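Local coordinates for protein glycoside hydrolase family 31 (Trueperella pyogenes, PDB 5I0G) that degrades cycloalternan, a cyclic glucose oligosaccharide that is bound in its pocket here, probably by breaking alpha-glucosidic bonds as a family 31 glycoside hydrolase, at residues A[560-565]-A[573-578]; A[568-573]-A[602-607]. The protein carries 1 engineered substitution. All blocks are in the same frame, centred on the assembly; numbering follows the deposited sequence.

Contact 1: residues A[560-565]-A[573-578]; sequences WDLAGF and ELYARA. With GLC (alpha-D-glucopyranose), chain B.
Leu574 is the first residue of helix segment 573-578 to meet the turn that leaves the barrel strand at 560-561. Its CD2 methyl reaches the carbonyl O of Ala563 at 4.1 Å, while its CG lies beside the Ala563 methyl. One residue on, Tyr575 has CG anti to the backbone N (chi1 -168°), which carries the ring out to Ala563 and Leu562, both met obliquely: CD1 is 4.0 Å from Ala563 CB and CE1 is 3.9 Å from Leu562 CD1. These ring carbons make the apolar contact, while the buried hydroxyl is satisfied by a hydrogen bond to the carbonyl O of Arg604. Ala578, one helical turn later, brings the helix closest. Its CB stands 3.6 Å from Ala563 N. The same methyl is 3.7 Å from Trp560 CH2. With the CA atoms of Ala563 and Ala578 only 5.3 Å apart, small methyls fill the space between turn and helix. Asp561 to Gly564 forms a type II beta turn closed by a bond from Gly564 N to Asp561 O. Ala563 takes its third position with a positive phi (66°), and Gly564 adopts angles at which a CB would press on Ala563 O. Leu562 CA sits over the centre of the Trp560 indole. Beyond the turn, Phe565 belongs to the glycan pocket, its CE2 3.6 Å from C3 of a glucose. The contact joins the first two elements of a beta-alpha-beta unit in the parallel eight-stranded barrel, strand 558-561 and helix 572-582; helix 537-551 adds Phe540 against Trp560 and Leu574, and helix 606-613 packs on Tyr575.

Contact 2: residues A[568-573]-A[602-607]; sequences PVPEAE and RDRTPW
Arg604 bends at chi2 (61°) and then runs extended, which carries its guanidinium from segment 602-607 to the backbone of Pro568, Val569 and Pro570. Arg602 turns at both chi2 and chi3, folding its own guanidinium over Pro568. The two arginines use their flat groups differently. That of Arg602 lies over the imide N of Pro568, which is centred 3.5 Å above its plane, and the two side chains run alongside each other in the same direction. Proline fits here because its N carries no hydrogen and offers a smooth surface to the flat cation. Over one face of the Arg604 guanidinium lie both Val569 CA, toward the rim, and Pro570 CD, 3.6 Å from NE. Its NH1 bonds back to the carbonyl O of Arg602 at 2.8 Å, with an N-H...O angle of 161°, on a lone pair and nearly in the guanidinium plane. NH2 donates to Ser535 OG and Gly567 O, and lies 3.1 Å from Pro568 O, while NE donates to Gly564 O. Bonds from all three nitrogens fix the rotation of this buried group, and arginine suits the site because its flat group presents donors on each of them. Val569 CG1 packs against the carbonyl oxygens of Asp603, at 3.7 Å, and Arg602. Asp603, whose CB faces away from 568-573, has OD2 hydrogen-bonded to Trp304 NE1. Thr605 N-caps helix 606-613, its OG1 accepting from Asn608 N. In the TIM barrel these segments belong to the connections that follow strands 558-561 and 587-590, each running into a helix; a buried arginine joins their backbones.

How the contacts relate
From the N-terminal side, the chain leaves barrel strand 558-561 through the turn at 560-565, passes the proline-rich loop at 568-571 and enters helix 572-582. Contact 1 closes this short loop by folding the helix back on the turn. The chain then forms strand 587-590 and returns at 602-607, where contact 2 closes a longer loop. The two closures cross, since 568-573 starts after 560-565 and ends on Glu573, the first residue of 573-578, while 602-607 lies beyond both. The contacts also touch directly, through Arg604 and its neighbours in contact 1. Together they tie the seventh strand and its helix to the loop following the eighth.

Contact 1: residues A[560-565]-A[573-578]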
ATOM      1  N   TRP A 560      -3.373   3.655  11.481  1.00 22.66           N
ATOM      2  CA  TRP A 560      -2.397   2.582  11.534  1.00 22.44           C
ATOM      3  C   TRP A 560      -2.805   1.615  12.634  1.00 22.20           C
ATOM      4  O   TRP A 560      -3.632   1.967  13.480  1.00 21.38           O
ATOM      5  CB  TRP A 560      -0.995   3.172  11.766  1.00 22.46           C
ATOM      6  CG  TRP A 560      -0.796   3.859  13.116  1.00 22.98           C
ATOM      7  CD1 TRP A 560      -1.521   4.914  13.634  1.00 23.16           C
ATOM      8  CD2 TRP A 560       0.199   3.533  14.107  1.00 22.83           C
ATOM      9  NE1 TRP A 560      -1.038   5.241  14.888  1.00 23.45           N
ATOM     10  CE2 TRP A 560       0.018   4.420  15.194  1.00 23.46           C
ATOM     11  CE3 TRP A 560       1.234   2.584  14.170  1.00 23.00           C
ATOM     12  CZ2 TRP A 560       0.842   4.388  16.344  1.00 24.04           C
ATOM     13  CZ3 TRP A 560       2.049   2.540  15.312  1.00 23.57           C
ATOM     14  CH2 TRP A 560       1.851   3.449  16.382  1.00 23.82           C
ATOM     15  N   ASP A 561      -2.226   0.410  12.601  1.00 22.23           N
ATOM     16  CA  ASP A 561      -2.381  -0.583  13.662  1.00 22.26           C
ATOM     17  C   ASP A 561      -1.533  -0.121  14.827  1.00 22.67           C
ATOM     18  O   ASP A 561      -0.306  -0.328  14.826  1.00 23.04           O
ATOM     19  CB  ASP A 561      -1.893  -1.967  13.219  1.00 22.72           C
ATOM     20  CG  ASP A 561      -2.628  -2.500  12.006  1.00 23.03           C
ATOM     21  OD1 ASP A 561      -3.772  -2.046  11.743  1.00 22.92           O
ATOM     22  OD2 ASP A 561      -2.032  -3.359  11.306  1.00 23.39           O
ATOM     23  N   LEU A 562      -2.159   0.526  15.806  1.00 22.10           N
ATOM     24  CA  LEU A 562      -1.397   1.162  16.864  1.00 22.57           C
ATOM     25  C   LEU A 562      -0.568   0.124  17.650  1.00 22.65           C
ATOM     26  O   LEU A 562      -1.068  -0.950  17.981  1.00 22.55           O
ATOM     27  CB  LEU A 562      -2.301   2.000  17.779  1.00 22.56           C
ATOM     28  CG  LEU A 562      -3.253   1.317  18.754  1.00 22.93           C
ATOM     29  CD1 LEU A 562      -2.584   0.998  20.088  1.00 23.38           C
ATOM     30  CD2 LEU A 562      -4.445   2.226  19.009  1.00 22.98           C
ATOM     31  N   ALA A 563       0.705   0.465  17.865  1.00 22.56           N
ATOM     32  CA  ALA A 563       1.716  -0.365  18.514  1.00 23.16           C
ATOM     33  C   ALA A 563       2.119  -1.639  17.739  1.00 23.69           C
ATOM     34  O   ALA A 563       2.796  -2.498  18.290  1.00 23.62           O
ATOM     35  CB  ALA A 563       1.275  -0.703  19.937  1.00 23.37           C
ATOM     36  N   GLY A 564       1.718  -1.758  16.467  1.00 23.78           N
ATOM     37  CA  GLY A 564       1.968  -2.972  15.679  1.00 23.61           C
ATOM     38  C   GLY A 564       0.968  -4.098  15.932  1.00 23.68           C
ATOM     39  O   GLY A 564       0.474  -4.293  17.070  1.00 23.53           O
ATOM     40  N   PHE A 565       0.691  -4.840  14.859  1.00 23.27           N
ATOM     41  CA  PHE A 565      -0.250  -5.965  14.868  1.00 22.95           C
ATOM     42  C   PHE A 565       0.421  -7.348  14.852  1.00 22.75           C
ATOM     43  O   PHE A 565      -0.232  -8.332  15.185  1.00 22.57           O
ATOM     44  CB  PHE A 565      -1.303  -5.797  13.710  1.00 22.60           C
ATOM     45  CG  PHE A 565      -1.057  -6.641  12.465  1.00 22.44           C
ATOM     46  CD1 PHE A 565       0.150  -6.592  11.762  1.00 22.58           C
ATOM     47  CD2 PHE A 565      -2.076  -7.449  11.961  1.00 22.62           C
ATOM     48  CE1 PHE A 565       0.347  -7.368  10.620  1.00 22.73           C
ATOM     49  CE2 PHE A 565      -1.897  -8.219  10.818  1.00 22.50           C
ATOM     50  CZ  PHE A 565      -0.683  -8.186  10.141  1.00 22.78           C
ATOM     51  N   GLU A 573       5.255  -0.043  27.490  1.00 28.12           N
ATOM     52  CA  GLU A 573       5.594   1.354  27.266  1.00 28.02           C
ATOM     53  C   GLU A 573       5.313   1.797  25.815  1.00 26.95           C
ATOM     54  O   GLU A 573       4.901   2.925  25.561  1.00 25.97           O
ATOM     55  CB  GLU A 573       7.057   1.571  27.611  1.00 29.06           C
ATOM     56  CG  GLU A 573       7.498   3.023  27.622  1.00 29.95           C
ATOM     57  CD  GLU A 573       8.940   3.178  28.036  1.00 31.04           C
ATOM     58  OE1 GLU A 573       9.334   4.301  28.374  1.00 32.54           O
ATOM     59  OE2 GLU A 573       9.703   2.193  28.007  1.00 31.77           O
ATOM     60  N   LEU A 574       5.538   0.898  24.872  1.00 26.51           N
ATOM     61  CA  LEU A 574       5.225   1.163  23.467  1.00 25.57           C
ATOM     62  C   LEU A 574       3.722   1.281  23.262  1.00 24.80           C
ATOM     63  O   LEU A 574       3.257   2.148  22.516  1.00 23.70           O
ATOM     64  CB  LEU A 574       5.775   0.063  22.573  1.00 25.54           C
ATOM     65  CG  LEU A 574       5.397   0.128  21.094  1.00 24.96           C
ATOM     66  CD1 LEU A 574       5.863   1.448  20.481  1.00 24.81           C
ATOM     67  CD2 LEU A 574       6.026  -1.058  20.384  1.00 25.25           C
ATOM     68  N   TYR A 575       2.967   0.397  23.912  1.00 24.43           N
ATOM     69  CA  TYR A 575       1.522   0.438  23.800  1.00 23.96           C
ATOM     70  C   TYR A 575       1.004   1.782  24.285  1.00 24.01           C
ATOM     71  O   TYR A 575       0.224   2.433  23.583  1.00 23.18           O
ATOM     72  CB  TYR A 575       0.877  -0.697  24.587  1.00 24.20           C
ATOM     73  CG  TYR A 575      -0.589  -0.874  24.288  1.00 23.98           C
ATOM     74  CD1 TYR A 575      -1.005  -1.572  23.156  1.00 23.84           C
ATOM     75  CD2 TYR A 575      -1.566  -0.369  25.149  1.00 24.14           C
ATOM     76  CE1 TYR A 575      -2.352  -1.752  22.879  1.00 23.95           C
ATOM     77  CE2 TYR A 575      -2.920  -0.562  24.893  1.00 24.36           C
ATOM     78  CZ  TYR A 575      -3.312  -1.241  23.747  1.00 24.12           C
ATOM     79  OH  TYR A 575      -4.651  -1.415  23.480  1.00 24.57           O
ATOM     80  N   ALA A 576       1.463   2.182  25.472  1.00 24.32           N
ATOM     81  CA  ALA A 576       1.103   3.454  26.085  1.00 24.78           C
ATOM     82  C   ALA A 576       1.418   4.618  25.169  1.00 24.67           C
ATOM     83  O   ALA A 576       0.558   5.453  24.932  1.00 25.75           O
ATOM     84  CB  ALA A 576       1.844   3.650  27.415  1.00 25.45           C
ATOM     85  N   ARG A 577       2.655   4.693  24.688  1.00 24.62           N
ATOM     86  CA  ARG A 577       3.071   5.813  23.834  1.00 24.47           C
ATOM     87  C   ARG A 577       2.319   5.800  22.514  1.00 23.88           C
ATOM     88  O   ARG A 577       1.962   6.862  22.004  1.00 23.90           O
ATOM     89  CB  ARG A 577       4.565   5.799  23.551  1.00 24.51           C
ATOM     90  CG  ARG A 577       5.480   5.979  24.762  1.00 25.22           C
ATOM     91  CD  ARG A 577       5.130   7.192  25.588  1.00 25.68           C
ATOM     92  NE  ARG A 577       6.200   7.507  26.537  1.00 26.29           N
ATOM     93  CZ  ARG A 577       6.113   8.404  27.513  1.00 26.84           C
ATOM     94  NH1 ARG A 577       5.008   9.121  27.679  1.00 26.70           N
ATOM     95  NH2 ARG A 577       7.158   8.603  28.317  1.00 27.57           N
ATOM     96  N   ALA A 578       2.076   4.607  21.972  1.00 23.40           N
ATOM     97  CA  ALA A 578       1.398   4.463  20.672  1.00 22.96           C
ATOM     98  C   ALA A 578      -0.091   4.753  20.779  1.00 22.73           C
ATOM     99  O   ALA A 578      -0.661   5.335  19.857  1.00 22.60           O
ATOM    100  CB  ALA A 578       1.617   3.082  20.086  1.00 22.49           C
TER
HETATM  101  C1  GLC B   2      -3.166  -8.927   5.713  1.00 27.93           C
HETATM  102  C2  GLC B   2      -3.349  -7.563   6.383  1.00 27.73           C
HETATM  103  C3  GLC B   2      -3.781  -7.734   7.832  1.00 27.60           C
HETATM  104  C4  GLC B   2      -4.964  -8.682   7.983  1.00 28.25           C
HETATM  105  C5  GLC B   2      -4.696  -9.980   7.240  1.00 29.28           C
HETATM  106  C6  GLC B   2      -5.918 -10.877   7.233  1.00 29.67           C
HETATM  107  O2  GLC B   2      -2.131  -6.797   6.351  1.00 28.20           O
HETATM  108  O3  GLC B   2      -4.134  -6.477   8.418  1.00 27.62           O
HETATM  109  O4  GLC B   2      -5.145  -8.974   9.369  1.00 27.42           O
HETATM  110  O5  GLC B   2      -4.334  -9.723   5.877  1.00 28.78           O
HETATM  111  O6  GLC B   2      -5.455 -12.174   6.874  1.00 30.04           O

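Contact 2: residues A[568-573]-A[602-607]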
ATOM      1  N   PRO A 568       4.719 -10.998  18.978  1.00 26.60           N
ATOM      2  CA  PRO A 568       4.362 -10.834  20.388  1.00 27.08           C
ATOM      3  C   PRO A 568       3.743  -9.456  20.679  1.00 26.83           C
ATOM      4  O   PRO A 568       4.053  -8.473  19.996  1.00 26.91           O
ATOM      5  CB  PRO A 568       5.708 -10.987  21.112  1.00 27.91           C
ATOM      6  CG  PRO A 568       6.551 -11.803  20.187  1.00 28.14           C
ATOM      7  CD  PRO A 568       6.147 -11.344  18.815  1.00 27.45           C
ATOM      8  N   VAL A 569       2.862  -9.383  21.664  1.00 26.27           N
ATOM      9  CA  VAL A 569       2.262  -8.094  21.991  1.00 26.58           C
ATOM     10  C   VAL A 569       3.340  -7.044  22.271  1.00 27.15           C
ATOM     11  O   VAL A 569       4.434  -7.372  22.739  1.00 26.83           O
ATOM     12  CB  VAL A 569       1.284  -8.172  23.189  1.00 26.84           C
ATOM     13  CG1 VAL A 569       0.110  -9.089  22.851  1.00 26.79           C
ATOM     14  CG2 VAL A 569       1.988  -8.602  24.483  1.00 26.94           C
ATOM     15  N   PRO A 570       3.037  -5.770  21.987  1.00 27.85           N
ATOM     16  CA  PRO A 570       3.996  -4.725  22.291  1.00 27.76           C
ATOM     17  C   PRO A 570       4.346  -4.665  23.760  1.00 28.14           C
ATOM     18  O   PRO A 570       3.494  -4.975  24.610  1.00 27.31           O
ATOM     19  CB  PRO A 570       3.258  -3.454  21.884  1.00 27.72           C
ATOM     20  CG  PRO A 570       1.812  -3.814  21.937  1.00 27.65           C
ATOM     21  CD  PRO A 570       1.803  -5.207  21.411  1.00 27.95           C
ATOM     22  N   GLU A 571       5.579  -4.266  24.062  1.00 28.57           N
ATOM     23  CA  GLU A 571       5.930  -3.986  25.449  1.00 29.97           C
ATOM     24  C   GLU A 571       4.996  -2.880  25.960  1.00 29.03           C
ATOM     25  O   GLU A 571       4.453  -2.095  25.158  1.00 28.28           O
ATOM     26  CB  GLU A 571       7.410  -3.626  25.613  1.00 31.77           C
ATOM     27  CG  GLU A 571       7.878  -2.333  24.946  1.00 33.02           C
ATOM     28  CD  GLU A 571       9.241  -1.839  25.427  1.00 34.94           C
ATOM     29  OE1 GLU A 571       9.903  -1.111  24.662  1.00 34.26           O
ATOM     30  OE2 GLU A 571       9.644  -2.140  26.583  1.00 37.40           O
ATOM     31  N   ALA A 572       4.778  -2.844  27.269  1.00 28.19           N
ATOM     32  CA  ALA A 572       3.775  -1.947  27.848  1.00 28.43           C
ATOM     33  C   ALA A 572       3.996  -0.475  27.493  1.00 28.25           C
ATOM     34  O   ALA A 572       3.040   0.247  27.228  1.00 27.98           O
ATOM     35  CB  ALA A 572       3.715  -2.110  29.362  1.00 29.14           C
ATOM     36  N   GLU A 573       5.255  -0.043  27.490  1.00 28.12           N
ATOM     37  CA  GLU A 573       5.594   1.354  27.266  1.00 28.02           C
ATOM     38  C   GLU A 573       5.313   1.797  25.815  1.00 26.95           C
ATOM     39  O   GLU A 573       4.901   2.925  25.561  1.00 25.97           O
ATOM     40  CB  GLU A 573       7.057   1.571  27.611  1.00 29.06           C
ATOM     41  CG  GLU A 573       7.498   3.023  27.622  1.00 29.95           C
ATOM     42  CD  GLU A 573       8.940   3.178  28.036  1.00 31.04           C
ATOM     43  OE1 GLU A 573       9.334   4.301  28.374  1.00 32.54           O
ATOM     44  OE2 GLU A 573       9.703   2.193  28.007  1.00 31.77           O
ATOM     45  N   ARG A 602      -2.659 -12.991  21.270  1.00 29.52           N
ATOM     46  CA  ARG A 602      -1.982 -11.884  20.573  1.00 29.83           C
ATOM     47  C   ARG A 602      -2.803 -10.614  20.421  1.00 27.50           C
ATOM     48  O   ARG A 602      -2.305  -9.683  19.803  1.00 26.20           O
ATOM     49  CB  ARG A 602      -1.529 -12.326  19.171  1.00 31.56           C
ATOM     50  CG  ARG A 602      -0.463 -13.393  19.170  1.00 34.05           C
ATOM     51  CD  ARG A 602       0.928 -12.883  19.540  1.00 35.84           C
ATOM     52  NE  ARG A 602       1.861 -13.325  18.496  1.00 37.51           N
ATOM     53  CZ  ARG A 602       3.002 -13.994  18.659  1.00 38.17           C
ATOM     54  NH1 ARG A 602       3.479 -14.322  19.855  1.00 39.77           N
ATOM     55  NH2 ARG A 602       3.708 -14.300  17.578  1.00 39.21           N
ATOM     56  N   ASP A 603      -4.038 -10.579  20.952  1.00 26.11           N
ATOM     57  CA  ASP A 603      -4.931  -9.403  20.837  1.00 24.83           C
ATOM     58  C   ASP A 603      -4.213  -8.127  21.318  1.00 23.69           C
ATOM     59  O   ASP A 603      -3.465  -8.173  22.296  1.00 22.91           O
ATOM     60  CB  ASP A 603      -6.210  -9.565  21.686  1.00 25.62           C
ATOM     61  CG  ASP A 603      -7.180 -10.670  21.174  1.00 26.46           C
ATOM     62  OD1 ASP A 603      -6.854 -11.442  20.242  1.00 26.34           O
ATOM     63  OD2 ASP A 603      -8.304 -10.762  21.745  1.00 26.95           O
ATOM     64  N   ARG A 604      -4.441  -7.006  20.631  1.00 22.29           N
ATOM     65  CA  ARG A 604      -3.883  -5.708  21.035  1.00 22.16           C
ATOM     66  C   ARG A 604      -4.919  -4.894  21.823  1.00 22.02           C
ATOM     67  O   ARG A 604      -4.918  -3.665  21.807  1.00 21.36           O
ATOM     68  CB  ARG A 604      -3.352  -4.918  19.808  1.00 21.77           C
ATOM     69  CG  ARG A 604      -1.865  -5.062  19.549  1.00 21.66           C
ATOM     70  CD  ARG A 604      -1.458  -6.510  19.275  1.00 21.73           C
ATOM     71  NE  ARG A 604      -0.113  -6.562  18.700  1.00 21.52           N
ATOM     72  CZ  ARG A 604       0.621  -7.666  18.523  1.00 21.60           C
ATOM     73  NH1 ARG A 604       0.196  -8.873  18.890  1.00 21.45           N
ATOM     74  NH2 ARG A 604       1.825  -7.551  17.977  1.00 21.93           N
ATOM     75  N   THR A 605      -5.802  -5.602  22.526  1.00 22.28           N
ATOM     76  CA  THR A 605      -6.766  -4.981  23.413  1.00 22.44           C
ATOM     77  C   THR A 605      -5.975  -4.475  24.627  1.00 22.83           C
ATOM     78  O   THR A 605      -4.953  -5.077  24.974  1.00 22.98           O
ATOM     79  CB  THR A 605      -7.820  -5.985  23.916  1.00 22.60           C
ATOM     80  OG1 THR A 605      -7.161  -7.065  24.579  1.00 22.53           O
ATOM     81  CG2 THR A 605      -8.653  -6.546  22.771  1.00 22.71           C
ATOM     82  N   PRO A 606      -6.423  -3.374  25.261  1.00 22.74           N
ATOM     83  CA  PRO A 606      -5.705  -2.864  26.441  1.00 23.17           C
ATOM     84  C   PRO A 606      -5.546  -3.902  27.569  1.00 23.60           C
ATOM     85  O   PRO A 606      -4.504  -3.928  28.238  1.00 24.07           O
ATOM     86  CB  PRO A 606      -6.591  -1.700  26.904  1.00 23.33           C
ATOM     87  CG  PRO A 606      -7.287  -1.239  25.658  1.00 22.80           C
ATOM     88  CD  PRO A 606      -7.534  -2.484  24.865  1.00 22.73           C
ATOM     89  N   TRP A 607      -6.558  -4.755  27.753  1.00 23.31           N
ATOM     90  CA  TRP A 607      -6.549  -5.758  28.835  1.00 23.63           C
ATOM     91  C   TRP A 607      -5.627  -6.934  28.517  1.00 23.93           C
ATOM     92  O   TRP A 607      -4.932  -7.405  29.387  1.00 23.81           O
ATOM     93  CB  TRP A 607      -7.962  -6.241  29.236  1.00 23.68           C
ATOM     94  CG  TRP A 607      -8.878  -6.383  28.090  1.00 23.15           C
ATOM     95  CD1 TRP A 607      -9.058  -7.480  27.305  1.00 22.90           C
ATOM     96  CD2 TRP A 607      -9.721  -5.363  27.573  1.00 22.61           C
ATOM     97  NE1 TRP A 607      -9.971  -7.196  26.318  1.00 22.75           N
ATOM     98  CE2 TRP A 607     -10.383  -5.898  26.454  1.00 22.55           C
ATOM     99  CE3 TRP A 607      -9.969  -4.035  27.941  1.00 22.74           C
ATOM    100  CZ2 TRP A 607     -11.304  -5.162  25.706  1.00 22.39           C
ATOM    101  CZ3 TRP A 607     -10.869  -3.299  27.189  1.00 22.81           C
ATOM    102  CH2 TRP A 607     -11.533  -3.870  26.089  1.00 22.39           C
TER